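Local coordinates for excinuclease ABC, subunit A. (Deinococcus radiodurans, PDB 2VF7), which binds ATP and DNA as a zinc-containing UvrA-family ABC protein and probably takes part in recognising DNA damage for excision repair, at residues P11-Q23 with K27-V39. The protein carries 1 engineered substitution. Sequence-based numbering, arbitrary orientation.
Sequences PDGGFVQVRGARQ and KDISVKVPRDALV
Phe15 lays its ring across strand 29-34, between Lys32 and Pro34. Lys32 runs extended over one ring face, with NZ 4.3 Å from the centroid of the Phe15 ring, a cation-pi contact that CE backs with a CH-pi contact. The ring's CE2 meets CD of Pro34 at 3.7 Å. The Phe15 CG lies anti to the carbonyl carbon (chi1 -72°), which carries the ring over toward this pair. Trp449 adds an edge-to-face contact to the same ring. A serine in place of Phe15 would probably leave the Lys32 ammonium without its aromatic surface and open a gap beside Pro34. Gln17, next on this face, sets OE1 3.2 Å from CB of Lys32. The two strands, 15-21 and 29-34, form an antiparallel beta hairpin. Val16 and Val33 are a hydrogen-bonded pair, as are Val18 and Val31. Their side chains share the buried face, with Val16 CB 3.9 Å from Val33 CG2, and there Val16 and Val18 rest on Leu57 of helix 49-69, the helix that begins in the P-loop. Near the turn, Gly20 and Ala21 both face Ile29 in a G1 beta bulge, and the positive phi of Gly20 (70°) suits glycine. Arg22 NH1 forms a salt bridge with Asp28 OD2 at 2.6 Å, while Asp84 and Asp86 engage the other nitrogens of Arg22. The carboxylate oxygen lies in the guanidinium plane, but the nitrogen comes from above the carboxylate plane. At the far end, Arg35 N bonds almost straight to Gly14 O at 2.7 Å, and a water links Gly14 O to Arg35 O.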
loop_
_atom_site.group_PDB
_atom_site.type_symbol
_atom_site.label_atom_id
_atom_site.label_comp_id
_atom_site.label_asym_id
_atom_site.label_seq_id
_atom_site.Cartn_x
_atom_site.Cartn_y
_atom_site.Cartn_z
ATOM N N PRO A 11 -4.081 33.793 -5.996
ATOM C CA PRO A 11 -3.178 32.925 -6.768
ATOM C C PRO A 11 -2.263 33.694 -7.740
ATOM O O PRO A 11 -2.698 34.665 -8.377
ATOM C CB PRO A 11 -4.141 32.016 -7.542
ATOM C CG PRO A 11 -5.430 32.838 -7.683
ATOM C CD PRO A 11 -5.441 33.875 -6.575
ATOM N N ASP A 12 -1.005 33.260 -7.833
ATOM C CA ASP A 12 -0.072 33.787 -8.830
ATOM C C ASP A 12 -0.185 32.968 -10.137
ATOM O O ASP A 12 0.600 32.041 -10.391
ATOM C CB ASP A 12 1.366 33.804 -8.275
ATOM C CG ASP A 12 2.204 34.955 -8.838
ATOM O OD1 ASP A 12 2.843 35.665 -8.032
ATOM O OD2 ASP A 12 2.219 35.157 -10.079
ATOM N N GLY A 13 -1.182 33.326 -10.950
ATOM C CA GLY A 13 -1.554 32.571 -12.148
ATOM C C GLY A 13 -2.045 31.181 -11.781
ATOM O O GLY A 13 -2.046 30.788 -10.607
ATOM N N GLY A 14 -2.476 30.421 -12.778
ATOM C CA GLY A 14 -2.716 29.002 -12.571
ATOM C C GLY A 14 -1.484 28.204 -12.952
ATOM O O GLY A 14 -1.592 27.229 -13.677
ATOM N N PHE A 15 -0.313 28.614 -12.462
ATOM C CA PHE A 15 0.953 27.981 -12.831
ATOM C C PHE A 15 1.554 27.085 -11.766
ATOM O O PHE A 15 1.506 27.398 -10.569
ATOM C CB PHE A 15 1.990 29.032 -13.223
ATOM C CG PHE A 15 1.720 29.678 -14.542
ATOM C CD1 PHE A 15 1.066 30.890 -14.608
ATOM C CD2 PHE A 15 2.118 29.062 -15.730
ATOM C CE1 PHE A 15 0.810 31.486 -15.825
ATOM C CE2 PHE A 15 1.855 29.637 -16.949
ATOM C CZ PHE A 15 1.204 30.859 -17.002
ATOM N N VAL A 16 2.106 25.961 -12.222
ATOM C CA VAL A 16 2.990 25.110 -11.427
ATOM C C VAL A 16 4.381 25.748 -11.559
ATOM O O VAL A 16 4.783 26.143 -12.643
ATOM C CB VAL A 16 3.004 23.636 -11.952
ATOM C CG1 VAL A 16 3.853 22.727 -11.067
ATOM C CG2 VAL A 16 1.556 23.069 -12.133
ATOM N N GLN A 17 5.090 25.912 -10.451
ATOM C CA GLN A 17 6.395 26.559 -10.492
ATOM C C GLN A 17 7.465 25.598 -9.993
ATOM O O GLN A 17 7.357 25.052 -8.898
ATOM C CB GLN A 17 6.394 27.866 -9.694
ATOM C CG GLN A 17 7.727 28.651 -9.769
ATOM C CD GLN A 17 8.094 29.101 -11.197
ATOM O OE1 GLN A 17 7.343 29.848 -11.832
ATOM N NE2 GLN A 17 9.262 28.663 -11.691
ATOM N N VAL A 18 8.485 25.397 -10.822
ATOM C CA VAL A 18 9.548 24.432 -10.573
ATOM C C VAL A 18 10.877 25.163 -10.478
ATOM O O VAL A 18 11.218 25.987 -11.343
ATOM C CB VAL A 18 9.612 23.391 -11.707
ATOM C CG1 VAL A 18 10.908 22.552 -11.657
ATOM C CG2 VAL A 18 8.363 22.505 -11.702
ATOM N N ARG A 19 11.617 24.857 -9.422
ATOM C CA ARG A 19 12.895 25.485 -9.164
ATOM C C ARG A 19 13.968 24.476 -8.753
ATOM O O ARG A 19 13.723 23.614 -7.904
ATOM C CB ARG A 19 12.721 26.508 -8.053
ATOM C CG ARG A 19 13.952 27.317 -7.764
ATOM C CD ARG A 19 13.615 28.449 -6.814
ATOM N NE ARG A 19 13.306 28.014 -5.448
ATOM C CZ ARG A 19 14.225 27.622 -4.567
ATOM N NH1 ARG A 19 15.508 27.564 -4.923
ATOM N NH2 ARG A 19 13.864 27.262 -3.343
ATOM N N GLY A 20 15.155 24.599 -9.348
ATOM C CA GLY A 20 16.310 23.789 -8.946
ATOM C C GLY A 20 16.228 22.315 -9.305
ATOM O O GLY A 20 16.722 21.470 -8.580
ATOM N N ALA A 21 15.609 22.010 -10.436
ATOM C CA ALA A 21 15.463 20.620 -10.878
ATOM C C ALA A 21 16.757 20.140 -11.526
ATOM O O ALA A 21 17.168 20.658 -12.565
ATOM C CB ALA A 21 14.270 20.496 -11.859
ATOM N N ARG A 22 17.422 19.176 -10.896
ATOM C CA ARG A 22 18.618 18.600 -11.502
ATOM C C ARG A 22 18.623 17.050 -11.593
ATOM O O ARG A 22 19.658 16.407 -11.463
ATOM C CB ARG A 22 19.896 19.199 -10.873
ATOM C CG ARG A 22 20.084 18.868 -9.429
ATOM C CD ARG A 22 20.800 19.931 -8.612
ATOM N NE ARG A 22 20.264 19.813 -7.261
ATOM C CZ ARG A 22 19.536 20.736 -6.648
ATOM N NH1 ARG A 22 19.326 21.912 -7.219
ATOM N NH2 ARG A 22 19.053 20.492 -5.436
ATOM N N GLN A 23 17.454 16.475 -11.883
ATOM C CA GLN A 23 17.290 15.036 -12.053
ATOM C C GLN A 23 17.988 14.588 -13.310
ATOM O O GLN A 23 17.777 15.155 -14.356
ATOM C CB GLN A 23 15.805 14.680 -12.135
ATOM C CG GLN A 23 15.502 13.192 -12.095
ATOM C CD GLN A 23 15.693 12.632 -10.722
ATOM O OE1 GLN A 23 15.764 13.378 -9.744
ATOM N NE2 GLN A 23 15.798 11.312 -10.627
ATOM N N LYS A 27 19.822 20.634 -15.790
ATOM C CA LYS A 27 20.889 21.535 -15.370
ATOM C C LYS A 27 20.449 22.474 -14.264
ATOM O O LYS A 27 20.662 23.675 -14.366
ATOM C CB LYS A 27 21.386 22.377 -16.557
ATOM C CG LYS A 27 21.891 21.600 -17.770
ATOM C CD LYS A 27 23.246 21.006 -17.534
ATOM C CE LYS A 27 23.620 20.042 -18.650
ATOM N NZ LYS A 27 25.061 19.678 -18.530
ATOM N N ASP A 28 19.827 21.959 -13.213
ATOM C CA ASP A 28 19.415 22.841 -12.111
ATOM C C ASP A 28 18.515 23.929 -12.698
ATOM O O ASP A 28 18.834 25.114 -12.612
ATOM C CB ASP A 28 20.661 23.474 -11.477
ATOM C CG ASP A 28 20.446 23.921 -10.042
ATOM O OD1 ASP A 28 21.207 24.797 -9.584
ATOM O OD2 ASP A 28 19.545 23.393 -9.358
ATOM N N ILE A 29 17.410 23.505 -13.325
ATOM C CA ILE A 29 16.538 24.398 -14.101
ATOM C C ILE A 29 15.365 24.984 -13.290
ATOM O O ILE A 29 14.974 24.442 -12.238
ATOM C CB ILE A 29 15.970 23.703 -15.419
ATOM C CG1 ILE A 29 14.949 22.612 -15.095
ATOM C CG2 ILE A 29 17.076 23.124 -16.277
ATOM C CD1 ILE A 29 13.510 23.102 -15.008
ATOM N N SER A 30 14.821 26.091 -13.800
ATOM C CA SER A 30 13.559 26.653 -13.328
ATOM C C SER A 30 12.601 26.713 -14.504
ATOM O O SER A 30 12.972 27.174 -15.575
ATOM C CB SER A 30 13.756 28.068 -12.788
ATOM O OG SER A 30 14.568 28.065 -11.645
ATOM N N VAL A 31 11.380 26.237 -14.307
ATOM C CA VAL A 31 10.351 26.349 -15.325
ATOM C C VAL A 31 8.989 26.523 -14.663
ATOM O O VAL A 31 8.792 26.111 -13.531
ATOM C CB VAL A 31 10.372 25.135 -16.322
ATOM C CG1 VAL A 31 9.868 23.870 -15.675
ATOM C CG2 VAL A 31 9.560 25.435 -17.549
ATOM N N LYS A 32 8.064 27.164 -15.366
ATOM C CA LYS A 32 6.668 27.240 -14.938
ATOM C C LYS A 32 5.764 26.685 -16.041
ATOM O O LYS A 32 6.050 26.851 -17.229
ATOM C CB LYS A 32 6.272 28.679 -14.592
ATOM C CG LYS A 32 5.843 29.510 -15.784
ATOM C CD LYS A 32 5.629 30.995 -15.442
ATOM C CE LYS A 32 5.182 31.778 -16.691
ATOM N NZ LYS A 32 4.602 33.108 -16.371
ATOM N N VAL A 33 4.679 26.026 -15.638
ATOM C CA VAL A 33 3.706 25.462 -16.589
ATOM C C VAL A 33 2.271 25.625 -16.078
ATOM O O VAL A 33 1.997 25.378 -14.894
ATOM C CB VAL A 33 4.003 23.951 -16.949
ATOM C CG1 VAL A 33 5.382 23.797 -17.475
ATOM C CG2 VAL A 33 3.841 23.056 -15.757
ATOM N N PRO A 34 1.348 26.022 -16.976
ATOM C CA PRO A 34 -0.040 26.227 -16.569
ATOM C C PRO A 34 -0.723 24.929 -16.151
ATOM O O PRO A 34 -0.429 23.854 -16.686
ATOM C CB PRO A 34 -0.691 26.826 -17.819
ATOM C CG PRO A 34 0.158 26.434 -18.937
ATOM C CD PRO A 34 1.544 26.306 -18.410
ATOM N N ARG A 35 -1.605 25.022 -15.169
ATOM C CA ARG A 35 -2.428 23.879 -14.822
ATOM C C ARG A 35 -3.722 24.108 -15.587
ATOM O O ARG A 35 -3.932 25.219 -16.093
ATOM C CB ARG A 35 -2.568 23.707 -13.284
ATOM C CG ARG A 35 -3.744 24.403 -12.623
ATOM C CD ARG A 35 -3.858 24.074 -11.099
ATOM N NE ARG A 35 -2.599 24.342 -10.410
ATOM C CZ ARG A 35 -2.202 25.544 -10.008
ATOM N NH1 ARG A 35 -2.970 26.599 -10.193
ATOM N NH2 ARG A 35 -1.025 25.689 -9.417
ATOM N N ASP A 36 -4.533 23.061 -15.749
ATOM C CA ASP A 36 -5.805 23.110 -16.528
ATOM C C ASP A 36 -5.585 23.358 -18.015
ATOM O O ASP A 36 -6.408 23.972 -18.699
ATOM C CB ASP A 36 -6.811 24.125 -15.948
ATOM C CG ASP A 36 -7.066 23.925 -14.442
ATOM O OD1 ASP A 36 -7.595 22.870 -14.040
ATOM O OD2 ASP A 36 -6.748 24.841 -13.656
ATOM N N ALA A 37 -4.477 22.836 -18.526
ATOM C CA ALA A 37 -4.139 23.010 -19.926
ATOM C C ALA A 37 -3.453 21.756 -20.463
ATOM O O ALA A 37 -2.983 20.928 -19.672
ATOM C CB ALA A 37 -3.255 24.247 -20.104
ATOM N N LEU A 38 -3.447 21.608 -21.794
ATOM C CA LEU A 38 -2.636 20.627 -22.489
ATOM C C LEU A 38 -1.206 21.142 -22.648
ATOM O O LEU A 38 -0.950 21.982 -23.507
ATOM C CB LEU A 38 -3.234 20.302 -23.870
ATOM C CG LEU A 38 -2.438 19.383 -24.817
ATOM C CD1 LEU A 38 -2.270 17.958 -24.231
ATOM C CD2 LEU A 38 -3.039 19.338 -26.208
ATOM N N VAL A 39 -0.295 20.630 -21.817
ATOM C CA VAL A 39 1.118 21.011 -21.859
ATOM C C VAL A 39 1.919 19.880 -22.491
ATOM O O VAL A 39 1.850 18.735 -22.038
ATOM C CB VAL A 39 1.710 21.332 -20.446
ATOM C CG1 VAL A 39 3.140 21.850 -20.567
ATOM C CG2 VAL A 39 0.880 22.352 -19.727
HETATM O O HOH W 1 -3.426 28.016 -15.454
HETATM O O HOH W 2 16.517 26.480 -10.622
#